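Local coordinates for putative thioesterase II (Thermobifida fusca, PDB 3BBJ), which probably hydrolyses acyl thioesters, such as acyl-CoAs, with two hotdog-type domains in one chain, at residues V87-T92 with T103-T108; H57-S62 with A107-D112. One frame throughout, in Å; residues are numbered along the deposited sequence.

Interaction 1 of 2, residues V87-T92 with T103-T108; sequences VTTVQT and TGTLAT. With EDO (1,2-ethanediol), chain G.
Thr-88 to Thr-92 pair antiparallel with Gly-104 to Thr-108, the strand axes 4.7 Å apart at closest and their directions 160° apart. Backbone bonds run both ways at three hydrogen-bonded pairs: Thr-88 with Thr-108, Val-90 with Leu-106 and Thr-92 with Gly-104. At the first pair a side chain joins in. Thr-108 OG1 sits between its own backbone N and carbonyl carbon (chi1 82°) and donates to Thr-88 O at 2.8 Å, in the carbonyl plane and on a lone pair. Thr-108 N reaches the same oxygen at 2.9 Å from above that plane, so Thr-88 O is gripped twice. Thr-108 OG1 also bonds Ser-53 OG. A valine here would probably leave Thr-88 O with one bond fewer and Ser-53 OG without this partner. On the face of Thr-89 and Thr-105, the two CG2 methyls meet at 3.6 Å, and Val-87 CG1 lies 3.9 Å from Ala-107 CB. This face packs on the second subunit. On the other face the side chains of Thr-92 and Leu-106 cross obliquely, Thr-92 CG2 meeting Leu-106 CD1 at 3.7 Å. Val-90 and Leu-106 both touch Ala-49 of helix 38-51. A beta hairpin packed on a long helix in this way is part of the N-terminal hotdog fold.

Interaction 2 of 2, residues H57-S62 with A107-D112; sequences HAVSSS and ATATLD
His-57 and Ala-109 form a hydrogen-bonded antiparallel pair, with His-57 N to Ala-109 O at 2.8 Å and Ala-109 N returning to His-57 O. The tight part runs from this pair to Ala-107, which both Val-59 and Ser-60 face. Ala-107 O takes Val-59 N at 2.8 Å, nearly end-on to the carbonyl, and Ser-60 N at 3.2 Å, on a lone pair in the carbonyl plane. Ala-107 N answers with a bond to Ser-60 O at 2.7 Å. This is a classic beta bulge, and it shifts the register by one residue within the antiparallel sheet of the N-terminal hotdog domain. With CG1 anti to the backbone N (chi1 170°), CG2 of Val-59 stands beside that N and packs against Ala-109 CB at 4.0 Å and Leu-111 CD2 at 3.8 Å. Leu-267 and Trp-246 of the second subunit pack on Val-59 and Leu-111 respectively. Beyond Ala-109 the pairing gives way to a loop. One hold on the strand is a side-chain bond: Leu-111 N donates to His-57 ND1 at 3.0 Å, 5° out of the ring plane. This bond fixes ND1 as the acceptor. On the solvent side Thr-110 is exposed and makes a looser contact, its CG2 lying 4.2 Å from His-57 CE1.

In the fold
Interactions 1 and 2 lie on opposite edges of strand 99-109, which pairs with strand 88-96 on one side and strand 57-65 on the other. Their centres are about 8 Å apart, and they share Ala-107 and Thr-108. Thr-105 of interaction 1 also reaches Ser-62 of interaction 2, with a probable hydrogen bond from Thr-105 N to Ser-62 O at 2.9 Å. Leu-106 CG packs on Ser-61 OG at 3.4 Å, and Leu-106 CD2 on Ala-58 CB at 3.9 Å. Both contacts touch the second subunit. The 1,2-ethanediol at Val-87 N and Thr-86 N is probably from the crystallisation liquor and gives no evidence of a substrate site.

Interaction 1 of 2, residues V87-T92 with T103-T108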
loop_
_atom_site.group_PDB
_atom_site.type_symbol
_atom_site.label_atom_id
_atom_site.label_comp_id
_atom_site.label_asym_id
_atom_site.label_seq_id
_atom_site.Cartn_x
_atom_site.Cartn_y
_atom_site.Cartn_z
ATOM N N VAL A 87 11.294 12.874 8.240
ATOM C CA VAL A 87 10.034 12.714 7.473
ATOM C C VAL A 87 9.030 13.854 7.709
ATOM O O VAL A 87 8.746 14.204 8.841
ATOM C CB VAL A 87 9.337 11.338 7.805
ATOM C CG1 VAL A 87 8.006 11.172 7.073
ATOM C CG2 VAL A 87 10.247 10.179 7.463
ATOM N N THR A 88 8.519 14.441 6.621
ATOM C CA THR A 88 7.458 15.471 6.672
ATOM C C THR A 88 6.270 14.974 5.855
ATOM O O THR A 88 6.389 14.691 4.670
ATOM C CB THR A 88 7.915 16.844 6.121
ATOM O OG1 THR A 88 8.883 17.414 7.007
ATOM C CG2 THR A 88 6.749 17.818 6.010
ATOM N N THR A 89 5.117 14.901 6.494
ATOM C CA THR A 89 3.940 14.306 5.889
ATOM C C THR A 89 2.882 15.343 5.507
ATOM O O THR A 89 2.433 16.123 6.353
ATOM C CB THR A 89 3.394 13.234 6.829
ATOM O OG1 THR A 89 4.435 12.274 7.014
ATOM C CG2 THR A 89 2.155 12.527 6.243
ATOM N N VAL A 90 2.512 15.322 4.223
ATOM C CA VAL A 90 1.583 16.273 3.614
ATOM C C VAL A 90 0.335 15.576 3.031
ATOM O O VAL A 90 0.421 14.572 2.324
ATOM C CB VAL A 90 2.297 17.115 2.471
ATOM C CG1 VAL A 90 1.382 18.255 1.928
ATOM C CG2 VAL A 90 3.632 17.691 2.966
ATOM N N GLN A 91 -0.828 16.122 3.360
ATOM C CA GLN A 91 -2.098 15.696 2.785
ATOM C C GLN A 91 -2.448 16.666 1.653
ATOM O O GLN A 91 -2.324 17.901 1.792
ATOM C CB GLN A 91 -3.168 15.699 3.863
ATOM C CG GLN A 91 -4.561 15.298 3.467
ATOM C CD GLN A 91 -5.467 15.209 4.696
ATOM O OE1 GLN A 91 -6.354 16.046 4.896
ATOM N NE2 GLN A 91 -5.203 14.226 5.557
ATOM N N THR A 92 -2.851 16.098 0.523
ATOM C CA THR A 92 -3.155 16.876 -0.666
ATOM C C THR A 92 -4.412 16.283 -1.302
ATOM O O THR A 92 -4.521 15.052 -1.474
ATOM C CB THR A 92 -1.954 16.878 -1.643
ATOM O OG1 THR A 92 -2.286 17.595 -2.840
ATOM C CG2 THR A 92 -1.515 15.448 -1.995
ATOM N N THR A 103 -7.648 11.956 -2.959
ATOM C CA THR A 103 -6.803 12.448 -1.869
ATOM C C THR A 103 -5.574 11.556 -1.701
ATOM O O THR A 103 -5.654 10.344 -1.826
ATOM C CB THR A 103 -7.540 12.562 -0.536
ATOM O OG1 THR A 103 -6.665 13.169 0.423
ATOM C CG2 THR A 103 -7.973 11.212 -0.023
ATOM N N GLY A 104 -4.435 12.202 -1.453
ATOM C CA GLY A 104 -3.178 11.527 -1.199
ATOM C C GLY A 104 -2.551 12.007 0.104
ATOM O O GLY A 104 -2.783 13.141 0.526
ATOM N N THR A 105 -1.831 11.112 0.788
ATOM C CA THR A 105 -1.021 11.499 1.936
ATOM C C THR A 105 0.361 10.977 1.586
ATOM O O THR A 105 0.502 9.865 1.110
ATOM C CB THR A 105 -1.569 10.958 3.255
ATOM O OG1 THR A 105 -2.937 11.368 3.377
ATOM C CG2 THR A 105 -0.761 11.504 4.459
ATOM N N LEU A 106 1.357 11.836 1.720
ATOM C CA LEU A 106 2.695 11.521 1.282
ATOM C C LEU A 106 3.689 11.746 2.389
ATOM O O LEU A 106 3.762 12.843 2.958
ATOM C CB LEU A 106 3.095 12.368 0.049
ATOM C CG LEU A 106 2.359 12.119 -1.285
ATOM C CD1 LEU A 106 0.977 12.760 -1.288
ATOM C CD2 LEU A 106 3.160 12.628 -2.460
ATOM N N ALA A 107 4.442 10.688 2.697
ATOM C CA ALA A 107 5.556 10.782 3.617
ATOM C C ALA A 107 6.704 11.239 2.738
ATOM O O ALA A 107 7.126 10.503 1.831
ATOM C CB ALA A 107 5.864 9.429 4.268
ATOM N N THR A 108 7.188 12.460 2.984
ATOM C CA THR A 108 8.322 12.994 2.235
ATOM C C THR A 108 9.555 12.972 3.112
ATOM O O THR A 108 9.478 13.189 4.328
ATOM C CB THR A 108 8.102 14.437 1.709
ATOM O OG1 THR A 108 8.373 15.375 2.750
ATOM C CG2 THR A 108 6.666 14.634 1.176
HETATM C C1 EDO G . 11.881 12.075 12.658
HETATM O O1 EDO G . 11.402 12.775 11.497
HETATM C C2 EDO G . 13.213 12.657 13.172
HETATM O O2 EDO G . 14.320 11.739 13.118
#

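Interaction 2 of 2, residues H57-S62 with A107-D112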
loop_
_atom_site.group_PDB
_atom_site.type_symbol
_atom_site.label_atom_id
_atom_site.label_comp_id
_atom_site.label_asym_id
_atom_site.label_seq_id
_atom_site.Cartn_x
_atom_site.Cartn_y
_atom_site.Cartn_z
ATOM N N HIS A 57 11.812 14.347 -1.503
ATOM C CA HIS A 57 11.209 13.153 -2.135
ATOM C C HIS A 57 9.984 12.600 -1.479
ATOM O O HIS A 57 9.849 12.640 -0.267
ATOM C CB HIS A 57 12.227 12.011 -2.169
ATOM C CG HIS A 57 13.548 12.423 -2.708
ATOM N ND1 HIS A 57 14.714 12.303 -1.989
ATOM C CD2 HIS A 57 13.878 13.031 -3.868
ATOM C CE1 HIS A 57 15.719 12.779 -2.702
ATOM N NE2 HIS A 57 15.237 13.230 -3.846
ATOM N N ALA A 58 9.134 12.019 -2.316
ATOM C CA ALA A 58 7.906 11.347 -1.893
ATOM C C ALA A 58 8.251 9.877 -1.659
ATOM O O ALA A 58 8.323 9.087 -2.611
ATOM C CB ALA A 58 6.854 11.486 -2.970
ATOM N N VAL A 59 8.477 9.519 -0.393
ATOM C CA VAL A 59 8.965 8.176 -0.048
ATOM C C VAL A 59 7.852 7.149 0.126
ATOM O O VAL A 59 8.031 5.987 -0.264
ATOM C CB VAL A 59 9.931 8.223 1.155
ATOM C CG1 VAL A 59 10.230 6.832 1.664
ATOM C CG2 VAL A 59 11.237 8.930 0.712
ATOM N N SER A 60 6.721 7.561 0.709
ATOM C CA SER A 60 5.512 6.725 0.707
ATOM C C SER A 60 4.326 7.604 0.400
ATOM O O SER A 60 4.108 8.608 1.069
ATOM C CB SER A 60 5.271 6.010 2.038
ATOM O OG SER A 60 6.438 5.341 2.464
ATOM N N SER A 61 3.551 7.192 -0.602
ATOM C CA SER A 61 2.390 7.933 -1.044
ATOM C C SER A 61 1.182 6.996 -1.130
ATOM O O SER A 61 1.217 6.012 -1.860
ATOM C CB SER A 61 2.689 8.553 -2.409
ATOM O OG SER A 61 3.918 9.275 -2.398
ATOM N N SER A 62 0.130 7.319 -0.377
ATOM C CA SER A 62 -1.143 6.591 -0.391
ATOM C C SER A 62 -2.251 7.485 -0.910
ATOM O O SER A 62 -2.490 8.586 -0.377
ATOM C CB SER A 62 -1.526 6.123 1.005
ATOM O OG SER A 62 -1.218 7.116 1.960
ATOM N N ALA A 107 4.442 10.688 2.697
ATOM C CA ALA A 107 5.556 10.782 3.617
ATOM C C ALA A 107 6.704 11.239 2.738
ATOM O O ALA A 107 7.126 10.503 1.831
ATOM C CB ALA A 107 5.864 9.429 4.268
ATOM N N THR A 108 7.188 12.460 2.984
ATOM C CA THR A 108 8.322 12.994 2.235
ATOM C C THR A 108 9.555 12.972 3.112
ATOM O O THR A 108 9.478 13.189 4.328
ATOM C CB THR A 108 8.102 14.437 1.709
ATOM O OG1 THR A 108 8.373 15.375 2.750
ATOM C CG2 THR A 108 6.666 14.634 1.176
ATOM N N ALA A 109 10.682 12.682 2.477
ATOM C CA ALA A 109 11.983 12.644 3.131
ATOM C C ALA A 109 13.020 12.947 2.038
ATOM O O ALA A 109 12.655 13.203 0.900
ATOM C CB ALA A 109 12.229 11.286 3.757
ATOM N N THR A 110 14.297 12.944 2.388
ATOM C CA THR A 110 15.351 13.184 1.417
ATOM C C THR A 110 16.246 11.971 1.403
ATOM O O THR A 110 16.963 11.733 2.342
ATOM C CB THR A 110 16.165 14.459 1.762
ATOM O OG1 THR A 110 15.279 15.585 1.758
ATOM C CG2 THR A 110 17.313 14.696 0.739
ATOM N N LEU A 111 16.181 11.197 0.333
ATOM C CA LEU A 111 17.000 10.010 0.200
ATOM C C LEU A 111 18.403 10.362 -0.277
ATOM O O LEU A 111 18.606 11.378 -0.934
ATOM C CB LEU A 111 16.383 9.054 -0.810
ATOM C CG LEU A 111 14.983 8.509 -0.526
ATOM C CD1 LEU A 111 14.623 7.503 -1.617
ATOM C CD2 LEU A 111 14.938 7.897 0.859
ATOM N N ASP A 112 19.348 9.484 0.039
ATOM C CA ASP A 112 20.722 9.606 -0.397
ATOM C C ASP A 112 20.785 8.952 -1.778
ATOM O O ASP A 112 20.578 7.747 -1.885
ATOM C CB ASP A 112 21.647 8.902 0.619
ATOM C CG ASP A 112 23.098 8.796 0.155
ATOM O OD1 ASP A 112 23.457 9.339 -0.910
ATOM O OD2 ASP A 112 23.887 8.139 0.873
#